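Local coordinates for protein pyrrolidone-carboxylate peptidase (Pyrococcus furiosus, PDB 1X10) that removes an N-terminal pyroglutamyl (5-oxoproline) residue from peptides, except where the next residue is proline, as a cytoplasmic thiol protease of family C15, at residues 2-7 against 54-59; 64-69 against 160-165; 79-84 against 110-115; 102-107 against 145-150. The protein carries 3 engineered substitutions. One frame throughout, in Å; residues are numbered along the deposited sequence.

Contact 1 (2-7 against 54-59)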
loop_
_atom_site.group_PDB
_atom_site.type_symbol
_atom_site.label_atom_id
_atom_site.label_comp_id
_atom_site.label_asym_id
_atom_site.label_seq_id
_atom_site.Cartn_x
_atom_site.Cartn_y
_atom_site.Cartn_z
ATOM N N LYS A 2 -7.447 -33.403 -21.710
ATOM C CA LYS A 2 -8.369 -32.984 -20.668
ATOM C C LYS A 2 -7.719 -31.976 -19.730
ATOM O O LYS A 2 -6.566 -32.138 -19.321
ATOM C CB LYS A 2 -8.861 -34.195 -19.874
ATOM C CG LYS A 2 -9.681 -35.172 -20.700
ATOM C CD LYS A 2 -10.310 -36.253 -19.838
ATOM C CE LYS A 2 -9.260 -37.146 -19.206
ATOM N NZ LYS A 2 -8.441 -37.858 -20.231
ATOM N N VAL A 3 -8.475 -30.934 -19.402
ATOM C CA VAL A 3 -8.002 -29.877 -18.517
ATOM C C VAL A 3 -8.908 -29.757 -17.300
ATOM O O VAL A 3 -10.132 -29.732 -17.432
ATOM C CB VAL A 3 -7.994 -28.508 -19.234
ATOM C CG1 VAL A 3 -7.587 -27.411 -18.262
ATOM C CG2 VAL A 3 -7.050 -28.550 -20.428
ATOM N N LEU A 4 -8.302 -29.699 -16.117
ATOM C CA LEU A 4 -9.061 -29.541 -14.888
ATOM C C LEU A 4 -8.773 -28.158 -14.330
ATOM O O LEU A 4 -7.615 -27.780 -14.136
ATOM C CB LEU A 4 -8.666 -30.586 -13.836
ATOM C CG LEU A 4 -9.212 -30.300 -12.425
ATOM C CD1 LEU A 4 -10.729 -30.372 -12.434
ATOM C CD2 LEU A 4 -8.644 -31.301 -11.416
ATOM N N VAL A 5 -9.833 -27.399 -14.097
ATOM C CA VAL A 5 -9.713 -26.075 -13.516
ATOM C C VAL A 5 -10.480 -26.144 -12.206
ATOM O O VAL A 5 -11.605 -26.650 -12.174
ATOM C CB VAL A 5 -10.371 -24.986 -14.401
ATOM C CG1 VAL A 5 -10.294 -23.635 -13.706
ATOM C CG2 VAL A 5 -9.682 -24.918 -15.750
ATOM N N THR A 6 -9.870 -25.674 -11.122
ATOM C CA THR A 6 -10.569 -25.668 -9.846
ATOM C C THR A 6 -10.638 -24.255 -9.293
ATOM O O THR A 6 -9.826 -23.392 -9.638
ATOM C CB THR A 6 -9.887 -26.569 -8.776
ATOM O OG1 THR A 6 -8.603 -26.029 -8.427
ATOM C CG2 THR A 6 -9.723 -27.995 -9.297
ATOM N N GLY A 7 -11.638 -24.035 -8.449
ATOM C CA GLY A 7 -11.826 -22.762 -7.790
ATOM C C GLY A 7 -12.145 -23.097 -6.341
ATOM O O GLY A 7 -12.222 -24.276 -5.979
ATOM N N LYS A 54 -9.607 -37.236 -5.279
ATOM C CA LYS A 54 -10.692 -37.937 -5.951
ATOM C C LYS A 54 -10.914 -37.367 -7.348
ATOM O O LYS A 54 -11.082 -38.113 -8.310
ATOM C CB LYS A 54 -11.984 -37.827 -5.139
ATOM C CG LYS A 54 -11.902 -38.461 -3.760
ATOM C CD LYS A 54 -13.203 -38.286 -2.988
ATOM C CE LYS A 54 -13.056 -38.734 -1.537
ATOM N NZ LYS A 54 -12.653 -40.162 -1.431
ATOM N N THR A 55 -10.900 -36.043 -7.453
ATOM C CA THR A 55 -11.101 -35.374 -8.732
ATOM C C THR A 55 -10.002 -35.728 -9.727
ATOM O O THR A 55 -10.280 -36.061 -10.878
ATOM C CB THR A 55 -11.142 -33.847 -8.550
ATOM O OG1 THR A 55 -12.180 -33.514 -7.620
ATOM C CG2 THR A 55 -11.425 -33.155 -9.875
ATOM N N LEU A 56 -8.752 -35.649 -9.281
ATOM C CA LEU A 56 -7.616 -35.975 -10.139
ATOM C C LEU A 56 -7.675 -37.422 -10.630
ATOM O O LEU A 56 -7.404 -37.699 -11.797
ATOM C CB LEU A 56 -6.299 -35.743 -9.392
ATOM C CG LEU A 56 -5.906 -34.285 -9.139
ATOM C CD1 LEU A 56 -4.634 -34.236 -8.313
ATOM C CD2 LEU A 56 -5.716 -33.562 -10.466
ATOM N N GLU A 57 -8.027 -38.344 -9.738
ATOM C CA GLU A 57 -8.109 -39.752 -10.109
ATOM C C GLU A 57 -9.302 -40.013 -11.023
ATOM O O GLU A 57 -9.236 -40.847 -11.925
ATOM C CB GLU A 57 -8.217 -40.626 -8.856
ATOM C CG GLU A 57 -8.385 -42.114 -9.152
ATOM C CD GLU A 57 -8.376 -42.965 -7.894
ATOM O OE1 GLU A 57 -9.175 -42.678 -6.975
ATOM O OE2 GLU A 57 -7.574 -43.923 -7.827
ATOM N N GLU A 58 -10.390 -39.292 -10.779
ATOM C CA GLU A 58 -11.609 -39.430 -11.564
ATOM C C GLU A 58 -11.404 -38.966 -13.005
ATOM O O GLU A 58 -11.700 -39.689 -13.955
ATOM C CB GLU A 58 -12.724 -38.593 -10.930
ATOM C CG GLU A 58 -14.046 -38.620 -11.683
ATOM C CD GLU A 58 -14.914 -37.409 -11.377
ATOM O OE1 GLU A 58 -15.008 -37.030 -10.191
ATOM O OE2 GLU A 58 -15.506 -36.841 -12.322
ATOM N N ILE A 59 -10.885 -37.751 -13.146
ATOM C CA ILE A 59 -10.670 -37.135 -14.447
ATOM C C ILE A 59 -9.327 -37.440 -15.106
ATOM O O ILE A 59 -9.252 -37.579 -16.326
ATOM C CB ILE A 59 -10.829 -35.603 -14.329
ATOM C CG1 ILE A 59 -12.229 -35.278 -13.796
ATOM C CG2 ILE A 59 -10.587 -34.937 -15.678
ATOM C CD1 ILE A 59 -12.446 -33.812 -13.471
#
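Leu4 meets Thr55, Leu56 and Ile59 through methyl groups; the side chains that touch are aliphatic, and no ring takes part. The one flat group approached is the last carbonyl of the helical segment. The outer carbons of Lys2 lie near Ile59 O, an approach too short to be trusted in detail, and Lys2 NZ, 4.0 Å from Ile59 O, makes no bond to it. The lysine chain folds at its outer two torsions instead of running straight out, which brings its end past the last carbonyl of the segment.

Leu4 forks between three side chains and crosses each at about a right angle. With CG turned away from the backbone N (chi1 168°), its CD2 branch reaches Thr55 CG2 at 3.7 Å and Leu56 CD2 at 3.8 Å. The other branch, CD1, meets Ile59 CD1 at 4.0 Å and also lies against the Thr55 methyl. Thr55 thus offers only its methyl to the strand; its hydroxyl is satisfied by Val51 O one helical turn back.

Strand 2-7 and helix 54-59 run nearly antiparallel, 162° between directions, with segment axes 10.1 Å apart. This is the helix layer of a beta-alpha-beta crossover: helix 47-59 links strands 34-41 and 63-69, and strand 2-8 lies between those two strands in the sheet, paired parallel with both. Val3 and Val5, projecting from the far side of the strand, pack on helix 189-206.

Contact 2 (64-69 against 160-165)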
loop_
_atom_site.group_PDB
_atom_site.type_symbol
_atom_site.label_atom_id
_atom_site.label_comp_id
_atom_site.label_asym_id
_atom_site.label_seq_id
_atom_site.Cartn_x
_atom_site.Cartn_y
_atom_site.Cartn_z
ATOM N N ALA A 64 -3.666 -29.228 -15.083
ATOM C CA ALA A 64 -4.439 -28.816 -13.923
ATOM C C ALA A 64 -4.098 -27.372 -13.594
ATOM O O ALA A 64 -2.932 -27.030 -13.358
ATOM C CB ALA A 64 -4.127 -29.709 -12.722
ATOM N N ILE A 65 -5.116 -26.522 -13.602
ATOM C CA ILE A 65 -4.932 -25.118 -13.275
ATOM C C ILE A 65 -5.863 -24.805 -12.115
ATOM O O ILE A 65 -7.083 -24.773 -12.271
ATOM C CB ILE A 65 -5.247 -24.213 -14.474
ATOM C CG1 ILE A 65 -4.230 -24.478 -15.590
ATOM C CG2 ILE A 65 -5.188 -22.742 -14.043
ATOM C CD1 ILE A 65 -4.477 -23.689 -16.863
ATOM N N HIS A 66 -5.264 -24.605 -10.946
ATOM C CA HIS A 66 -5.995 -24.319 -9.723
ATOM C C HIS A 66 -6.041 -22.808 -9.534
ATOM O O HIS A 66 -5.015 -22.132 -9.608
ATOM C CB HIS A 66 -5.297 -25.021 -8.555
ATOM C CG HIS A 66 -5.114 -26.494 -8.777
ATOM N ND1 HIS A 66 -6.170 -27.380 -8.779
ATOM C CD2 HIS A 66 -4.014 -27.222 -9.087
ATOM C CE1 HIS A 66 -5.728 -28.589 -9.083
ATOM N NE2 HIS A 66 -4.424 -28.521 -9.275
ATOM N N VAL A 67 -7.243 -22.289 -9.300
ATOM C CA VAL A 67 -7.444 -20.855 -9.152
ATOM C C VAL A 67 -7.927 -20.488 -7.753
ATOM O O VAL A 67 -8.701 -21.217 -7.134
ATOM C CB VAL A 67 -8.472 -20.355 -10.194
ATOM C CG1 VAL A 67 -8.449 -18.837 -10.280
ATOM C CG2 VAL A 67 -8.170 -20.979 -11.562
ATOM N N GLY A 68 -7.458 -19.348 -7.263
ATOM C CA GLY A 68 -7.852 -18.901 -5.943
ATOM C C GLY A 68 -7.943 -17.391 -5.851
ATOM O O GLY A 68 -7.441 -16.667 -6.715
ATOM N N LEU A 69 -8.601 -16.922 -4.795
ATOM C CA LEU A 69 -8.764 -15.501 -4.547
ATOM C C LEU A 69 -7.570 -15.039 -3.706
ATOM O O LEU A 69 -7.185 -15.711 -2.747
ATOM C CB LEU A 69 -10.062 -15.267 -3.769
ATOM C CG LEU A 69 -10.794 -13.918 -3.727
ATOM C CD1 LEU A 69 -11.201 -13.648 -2.293
ATOM C CD2 LEU A 69 -9.952 -12.786 -4.276
ATOM N N LYS A 160 0.345 -33.740 -16.456
ATOM C CA LYS A 160 1.660 -33.425 -17.010
ATOM C C LYS A 160 2.063 -32.015 -16.592
ATOM O O LYS A 160 3.235 -31.738 -16.344
ATOM C CB LYS A 160 1.633 -33.504 -18.537
ATOM C CG LYS A 160 1.149 -34.832 -19.096
ATOM C CD LYS A 160 0.984 -34.750 -20.608
ATOM C CE LYS A 160 0.319 -35.999 -21.170
ATOM N NZ LYS A 160 0.079 -35.877 -22.637
ATOM N N MET A 161 1.079 -31.121 -16.536
ATOM C CA MET A 161 1.315 -29.738 -16.136
ATOM C C MET A 161 0.359 -29.368 -15.014
ATOM O O MET A 161 -0.826 -29.711 -15.056
ATOM C CB MET A 161 1.074 -28.772 -17.296
ATOM C CG MET A 161 1.964 -28.958 -18.502
ATOM S SD MET A 161 1.592 -27.675 -19.729
ATOM C CE MET A 161 3.255 -27.152 -20.149
ATOM N N SER A 162 0.875 -28.650 -14.023
ATOM C CA SER A 162 0.066 -28.226 -12.886
ATOM C C SER A 162 0.565 -26.880 -12.383
ATOM O O SER A 162 1.774 -26.619 -12.346
ATOM C CB SER A 162 0.144 -29.264 -11.758
ATOM O OG SER A 162 -0.614 -28.856 -10.631
ATOM N N GLY A 163 -0.369 -26.023 -11.995
ATOM C CA GLY A 163 0.015 -24.718 -11.505
ATOM C C GLY A 163 -1.135 -24.021 -10.823
ATOM O O GLY A 163 -2.254 -24.544 -10.783
ATOM N N PHE A 164 -0.855 -22.831 -10.301
ATOM C CA PHE A 164 -1.854 -22.056 -9.594
ATOM C C PHE A 164 -1.907 -20.599 -10.048
ATOM O O PHE A 164 -0.876 -19.972 -10.311
ATOM C CB PHE A 164 -1.571 -22.115 -8.090
ATOM C CG PHE A 164 -2.753 -21.772 -7.249
ATOM C CD1 PHE A 164 -3.189 -20.458 -7.139
ATOM C CD2 PHE A 164 -3.488 -22.773 -6.631
ATOM C CE1 PHE A 164 -4.344 -20.150 -6.428
ATOM C CE2 PHE A 164 -4.644 -22.472 -5.920
ATOM C CZ PHE A 164 -5.072 -21.163 -5.820
ATOM N N ILE A 165 -3.119 -20.066 -10.129
ATOM C CA ILE A 165 -3.331 -18.680 -10.527
ATOM C C ILE A 165 -4.211 -17.989 -9.497
ATOM O O ILE A 165 -5.279 -18.488 -9.148
ATOM C CB ILE A 165 -4.030 -18.594 -11.900
ATOM C CG1 ILE A 165 -3.094 -19.129 -12.985
ATOM C CG2 ILE A 165 -4.437 -17.148 -12.197
ATOM C CD1 ILE A 165 -3.727 -19.168 -14.368
#
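His66 and Phe164 meet on one face of a parallel strand pair. The phenyl ring of Phe164 has His66 O above its centre, 3.2 Å from the ring plane, and its CD2 lies 3.5 Å from His66 CB. Phe164 CG stands opposite the backbone N (chi1 -160°), which lays the ring along the neighbouring strand as far as Gly68, where CE1 comes 3.3 Å from Gly68 N. His66 O accepts from Ile165 N at 2.9 Å while lying against the ring face. Five backbone bonds join the strands in all; that from His66 N to Gly163 O is nearly straight, at 174°. On the opposite face Ile65 CG2 touches Ile165 CD1 at 3.9 Å, beside Val67.

Strands 63-69 and 161-167 belong to the core of a mixed sheet flanked by helices on both faces. The face of Ile65, Val67 and Ile165 packs on helix 189-206; that of His66, Ser162 and Phe164 turns to helix 141-156.

Ser162 OG sits at the edge of the imidazole, 4.1 Å from His66 NE2, too far for a direct bond. Ser149 OG on helix 141-156 bonds to both, while Thr6 OG1 holds His66 ND1, so the ring is fixed at both nitrogens. Farther out, Phe164 packs against active-site His166 and the engineered Ser142, which occupies an active-site position.

Contact 3 (79-84 against 110-115)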
loop_
_atom_site.group_PDB
_atom_site.type_symbol
_atom_site.label_atom_id
_atom_site.label_comp_id
_atom_site.label_asym_id
_atom_site.label_seq_id
_atom_site.Cartn_x
_atom_site.Cartn_y
_atom_site.Cartn_z
ATOM N N GLU A 79 1.539 -18.341 -9.838
ATOM C CA GLU A 79 2.437 -18.889 -8.827
ATOM C C GLU A 79 3.599 -19.702 -9.390
ATOM O O GLU A 79 3.420 -20.641 -10.165
ATOM C CB GLU A 79 1.638 -19.736 -7.829
ATOM C CG GLU A 79 0.487 -18.984 -7.157
ATOM C CD GLU A 79 0.958 -17.791 -6.333
ATOM O OE1 GLU A 79 0.111 -16.936 -5.979
ATOM O OE2 GLU A 79 2.169 -17.707 -6.029
ATOM N N ARG A 80 4.798 -19.325 -8.975
ATOM C CA ARG A 80 6.008 -19.992 -9.424
ATOM C C ARG A 80 6.328 -21.241 -8.618
ATOM O O ARG A 80 6.835 -22.227 -9.159
ATOM C CB ARG A 80 7.186 -19.024 -9.318
ATOM C CG ARG A 80 8.523 -19.580 -9.780
ATOM C CD ARG A 80 9.587 -18.490 -9.717
ATOM N NE ARG A 80 10.223 -18.308 -11.017
ATOM C CZ ARG A 80 10.381 -17.139 -11.620
ATOM N NH1 ARG A 80 9.951 -16.025 -11.046
ATOM N NH2 ARG A 80 10.971 -17.087 -12.801
ATOM N N ILE A 81 6.002 -21.209 -7.331
ATOM C CA ILE A 81 6.352 -22.321 -6.459
ATOM C C ILE A 81 5.346 -22.690 -5.363
ATOM O O ILE A 81 4.677 -21.825 -4.784
ATOM C CB ILE A 81 7.715 -22.008 -5.804
ATOM C CG1 ILE A 81 8.242 -23.210 -5.018
ATOM C CG2 ILE A 81 7.571 -20.806 -4.885
ATOM C CD1 ILE A 81 9.623 -22.957 -4.422
ATOM N N ALA A 82 5.257 -23.989 -5.097
ATOM C CA ALA A 82 4.390 -24.540 -4.056
ATOM C C ALA A 82 5.322 -25.043 -2.950
ATOM O O ALA A 82 6.297 -25.743 -3.223
ATOM C CB ALA A 82 3.557 -25.701 -4.613
ATOM N N VAL A 83 5.014 -24.694 -1.706
ATOM C CA VAL A 83 5.857 -25.079 -0.580
ATOM C C VAL A 83 5.227 -26.126 0.341
ATOM O O VAL A 83 4.042 -26.059 0.662
ATOM C CB VAL A 83 6.222 -23.841 0.236
ATOM C CG1 VAL A 83 7.040 -22.873 -0.626
ATOM C CG2 VAL A 83 4.968 -23.157 0.684
ATOM N N ASN A 84 6.039 -27.082 0.779
ATOM C CA ASN A 84 5.556 -28.160 1.635
ATOM C C ASN A 84 5.369 -27.710 3.080
ATOM O O ASN A 84 6.065 -28.179 3.982
ATOM C CB ASN A 84 6.528 -29.339 1.572
ATOM C CG ASN A 84 5.953 -30.607 2.174
ATOM O OD1 ASN A 84 4.775 -30.659 2.550
ATOM N ND2 ASN A 84 6.777 -31.645 2.259
ATOM N N ALA A 110 9.689 -28.186 -1.796
ATOM C CA ALA A 110 8.909 -27.399 -2.746
ATOM C C ALA A 110 8.908 -27.981 -4.152
ATOM O O ALA A 110 9.746 -28.815 -4.492
ATOM C CB ALA A 110 9.435 -25.966 -2.789
ATOM N N TYR A 111 7.940 -27.532 -4.950
ATOM C CA TYR A 111 7.801 -27.931 -6.348
ATOM C C TYR A 111 7.571 -26.673 -7.171
ATOM O O TYR A 111 6.777 -25.808 -6.787
ATOM C CB TYR A 111 6.585 -28.839 -6.577
ATOM C CG TYR A 111 6.719 -30.268 -6.111
ATOM C CD1 TYR A 111 6.045 -30.713 -4.972
ATOM C CD2 TYR A 111 7.481 -31.188 -6.831
ATOM C CE1 TYR A 111 6.118 -32.039 -4.565
ATOM C CE2 TYR A 111 7.566 -32.521 -6.431
ATOM C CZ TYR A 111 6.876 -32.934 -5.295
ATOM O OH TYR A 111 6.928 -34.243 -4.899
ATOM N N PHE A 112 8.253 -26.571 -8.304
ATOM C CA PHE A 112 8.047 -25.437 -9.198
ATOM C C PHE A 112 6.808 -25.765 -10.025
ATOM O O PHE A 112 6.558 -26.936 -10.331
ATOM C CB PHE A 112 9.226 -25.278 -10.159
ATOM C CG PHE A 112 10.417 -24.597 -9.563
ATOM C CD1 PHE A 112 11.691 -25.130 -9.730
ATOM C CD2 PHE A 112 10.274 -23.399 -8.866
ATOM C CE1 PHE A 112 12.812 -24.485 -9.214
ATOM C CE2 PHE A 112 11.394 -22.741 -8.344
ATOM C CZ PHE A 112 12.663 -23.289 -8.521
ATOM N N SER A 113 6.035 -24.743 -10.379
ATOM C CA SER A 113 4.853 -24.946 -11.214
ATOM C C SER A 113 5.353 -25.472 -12.547
ATOM O O SER A 113 6.437 -25.093 -12.993
ATOM C CB SER A 113 4.121 -23.617 -11.443
ATOM O OG SER A 113 3.114 -23.750 -12.437
ATOM N N THR A 114 4.587 -26.353 -13.179
ATOM C CA THR A 114 4.997 -26.883 -14.465
ATOM C C THR A 114 4.186 -26.264 -15.603
ATOM O O THR A 114 4.210 -26.741 -16.732
ATOM C CB THR A 114 4.898 -28.430 -14.506
ATOM O OG1 THR A 114 3.646 -28.851 -13.963
ATOM C CG2 THR A 114 6.036 -29.050 -13.702
ATOM N N LEU A 115 3.450 -25.203 -15.289
ATOM C CA LEU A 115 2.701 -24.493 -16.314
ATOM C C LEU A 115 3.741 -23.583 -16.957
ATOM O O LEU A 115 4.743 -23.235 -16.326
ATOM C CB LEU A 115 1.599 -23.623 -15.692
ATOM C CG LEU A 115 0.424 -24.305 -14.985
ATOM C CD1 LEU A 115 -0.495 -23.240 -14.412
ATOM C CD2 LEU A 115 -0.335 -25.183 -15.971
HETATM O O HOH W 1 1.492 -21.638 -11.549
#
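Ile81 CD1 presses on Ala110 CB at 3.4 Å, closer than ordinary van der Waals contact and the tightest carbon pair here. Extending CG1 away from the backbone N (chi1 -172°) drives the isoleucine tip across to strand 110-112. Beside it, the hydrogen-bonded antiparallel pair Ala82 and Tyr111 exchanges two bonds; Ala82 N to Tyr111 O is the straighter, 2.9 Å and 175°.

The other end is looser and wetter. Ser113 N still bonds to Arg80 O, approaching from above the carbonyl plane, but the preceding carbonyl is joined to Ser113 through a water, 2.6 Å from Glu79 O and 2.8 Å from Ser113 OG. The same hydroxyl has a second partner in Ser162 O, and accepts from Leu115 N in an ST turn. Phe112, partly exposed, sets its ring edge in plane against Arg80 O, with CD2 at 3.6 Å.

Arg80 forms salt bridges with Asp87 and Asp100 of the second subunit, joining this antiparallel pair to a neighbouring subunit. In active-site Glu79, OE1 meets His166 ND1 and Arg73, and OE2 meets Ser134, an arrangement consistent with Glu79 orienting the catalytic histidine.

Contact 4 (102-107 against 145-150)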
loop_
_atom_site.group_PDB
_atom_site.type_symbol
_atom_site.label_atom_id
_atom_site.label_comp_id
_atom_site.label_asym_id
_atom_site.label_seq_id
_atom_site.Cartn_x
_atom_site.Cartn_y
_atom_site.Cartn_z
ATOM N N PRO A 102 4.114 -29.866 7.851
ATOM C CA PRO A 102 4.310 -30.156 6.428
ATOM C C PRO A 102 3.001 -30.617 5.797
ATOM O O PRO A 102 2.101 -31.088 6.498
ATOM C CB PRO A 102 5.356 -31.263 6.446
ATOM C CG PRO A 102 5.010 -32.011 7.705
ATOM C CD PRO A 102 4.763 -30.885 8.693
ATOM N N ILE A 103 2.890 -30.472 4.481
ATOM C CA ILE A 103 1.686 -30.915 3.780
ATOM C C ILE A 103 1.841 -32.416 3.576
ATOM O O ILE A 103 0.907 -33.188 3.806
ATOM C CB ILE A 103 1.543 -30.220 2.410
ATOM C CG1 ILE A 103 1.348 -28.714 2.612
ATOM C CG2 ILE A 103 0.371 -30.825 1.636
ATOM C CD1 ILE A 103 1.300 -27.918 1.318
ATOM N N VAL A 104 3.030 -32.821 3.143
ATOM C CA VAL A 104 3.333 -34.231 2.927
ATOM C C VAL A 104 4.672 -34.548 3.589
ATOM O O VAL A 104 5.734 -34.240 3.046
ATOM C CB VAL A 104 3.425 -34.579 1.425
ATOM C CG1 VAL A 104 3.716 -36.072 1.252
ATOM C CG2 VAL A 104 2.122 -34.216 0.722
ATOM N N PRO A 105 4.635 -35.153 4.786
ATOM C CA PRO A 105 5.874 -35.491 5.490
ATOM C C PRO A 105 6.849 -36.273 4.617
ATOM O O PRO A 105 6.463 -37.225 3.941
ATOM C CB PRO A 105 5.376 -36.304 6.683
ATOM C CG PRO A 105 4.056 -35.665 6.984
ATOM C CD PRO A 105 3.456 -35.499 5.602
ATOM N N GLY A 106 8.109 -35.854 4.616
ATOM C CA GLY A 106 9.116 -36.542 3.828
ATOM C C GLY A 106 9.206 -36.131 2.369
ATOM O O GLY A 106 10.206 -36.417 1.705
ATOM N N ALA A 107 8.176 -35.465 1.857
ATOM C CA ALA A 107 8.184 -35.033 0.457
ATOM C C ALA A 107 9.064 -33.793 0.274
ATOM O O ALA A 107 9.437 -33.144 1.243
ATOM C CB ALA A 107 6.755 -34.746 -0.010
ATOM N N VAL A 145 -3.367 -26.859 -2.017
ATOM C CA VAL A 145 -3.804 -27.559 -3.219
ATOM C C VAL A 145 -2.739 -27.510 -4.316
ATOM O O VAL A 145 -2.534 -28.489 -5.035
ATOM C CB VAL A 145 -5.129 -26.976 -3.761
ATOM C CG1 VAL A 145 -6.254 -27.239 -2.769
ATOM C CG2 VAL A 145 -4.981 -25.490 -4.005
ATOM N N MET A 146 -2.054 -26.377 -4.444
ATOM C CA MET A 146 -1.009 -26.259 -5.456
ATOM C C MET A 146 0.067 -27.321 -5.236
ATOM O O MET A 146 0.509 -27.978 -6.182
ATOM C CB MET A 146 -0.369 -24.868 -5.412
ATOM C CG MET A 146 0.675 -24.644 -6.508
ATOM S SD MET A 146 1.556 -23.073 -6.333
ATOM C CE MET A 146 2.701 -23.200 -7.734
ATOM N N TYR A 147 0.482 -27.492 -3.982
ATOM C CA TYR A 147 1.512 -28.467 -3.647
ATOM C C TYR A 147 1.048 -29.902 -3.895
ATOM O O TYR A 147 1.765 -30.698 -4.503
ATOM C CB TYR A 147 1.941 -28.312 -2.178
ATOM C CG TYR A 147 3.092 -29.221 -1.803
ATOM C CD1 TYR A 147 4.416 -28.820 -1.995
ATOM C CD2 TYR A 147 2.856 -30.520 -1.345
ATOM C CE1 TYR A 147 5.473 -29.684 -1.749
ATOM C CE2 TYR A 147 3.911 -31.399 -1.102
ATOM C CZ TYR A 147 5.216 -30.977 -1.308
ATOM O OH TYR A 147 6.259 -31.855 -1.109
ATOM N N LEU A 148 -0.144 -30.233 -3.412
ATOM C CA LEU A 148 -0.687 -31.576 -3.579
ATOM C C LEU A 148 -0.840 -31.934 -5.055
ATOM O O LEU A 148 -0.589 -33.071 -5.456
ATOM C CB LEU A 148 -2.042 -31.693 -2.865
ATOM C CG LEU A 148 -1.954 -31.719 -1.334
ATOM C CD1 LEU A 148 -3.339 -31.500 -0.710
ATOM C CD2 LEU A 148 -1.367 -33.056 -0.898
ATOM N N SER A 149 -1.237 -30.965 -5.869
ATOM C CA SER A 149 -1.403 -31.227 -7.295
ATOM C C SER A 149 -0.049 -31.527 -7.932
ATOM O O SER A 149 0.101 -32.498 -8.688
ATOM C CB SER A 149 -2.063 -30.025 -7.982
ATOM O OG SER A 149 -2.377 -30.316 -9.334
ATOM N N LEU A 150 0.947 -30.706 -7.619
ATOM C CA LEU A 150 2.282 -30.905 -8.171
ATOM C C LEU A 150 2.917 -32.199 -7.654
ATOM O O LEU A 150 3.653 -32.866 -8.383
ATOM C CB LEU A 150 3.174 -29.700 -7.850
ATOM C CG LEU A 150 2.869 -28.473 -8.709
ATOM C CD1 LEU A 150 3.509 -27.235 -8.108
ATOM C CD2 LEU A 150 3.361 -28.718 -10.129
#
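Ile103 and Val104, whose side chains pack on Tyr147 and Leu148, both give their backbone N-H groups to one acceptor, OD1 of Asn84. That twofold grip fixes the loop just where it meets helix 141-156, and the contact itself is made almost wholly by apolar groups.

Ile103 touches the helix with both arms. Its CD1 reaches Tyr147 CB at 3.6 Å, beside the root of the phenol ring and oblique to it, the two side chains sliding past each other in opposite directions. CG2, the shorter arm, meets Leu148 CD2 at 3.8 Å. Val104 inserts CG2 between the same two residues, 3.8 Å from Tyr147 CE2 and 4.0 Å from Leu148 CD2. Tyr147 CG lies opposite the backbone N (chi1 -175°), which sends the ring outward along the loop, so that Val104 CG2 and Ala107 CB lie at its edge, near its plane.

Ala107 CB is 3.1 Å from Tyr147 OH, short enough to be doubtful in detail; the sound bond of the hydroxyl is to Pro108 O. A type II turn from Val104 to Ala107, closed by Ala107 N to Val104 O at 3.0 Å, brings the loop back to this point, with Gly106 at its third position. Tyr111 meets the tyrosine ring with planes at about 50°.

The chemistry is thus divided: apolar contacts seat the loop on the helix, the tyrosine hydroxyl ties helix to loop through Pro108 O, and Asn84 OD1 ties the loop to the end of strand 76-83, which probably fixes its path.

In the fold
From the N terminus, strand 2-7 first meets helix 54-59, and contact 1 closes before any other opens. Strand 63-69 follows at once, alongside strand 2-8, and starts contact 2, the longest loop of the set, completed only at 160-165. Contacts 3 and 4 are both nested inside it and cross each other: 79-84, 102-107, 110-115 and 145-150 alternate along the chain. Contact 1 ties a crossover helix to the sheet, contact 2 joins two central strands, contact 3 adds the short strand 110-112 beside 76-83, and contact 4 sets the intervening loop on helix 141-156. Contacts 3 and 4 have centres about 10 Å apart.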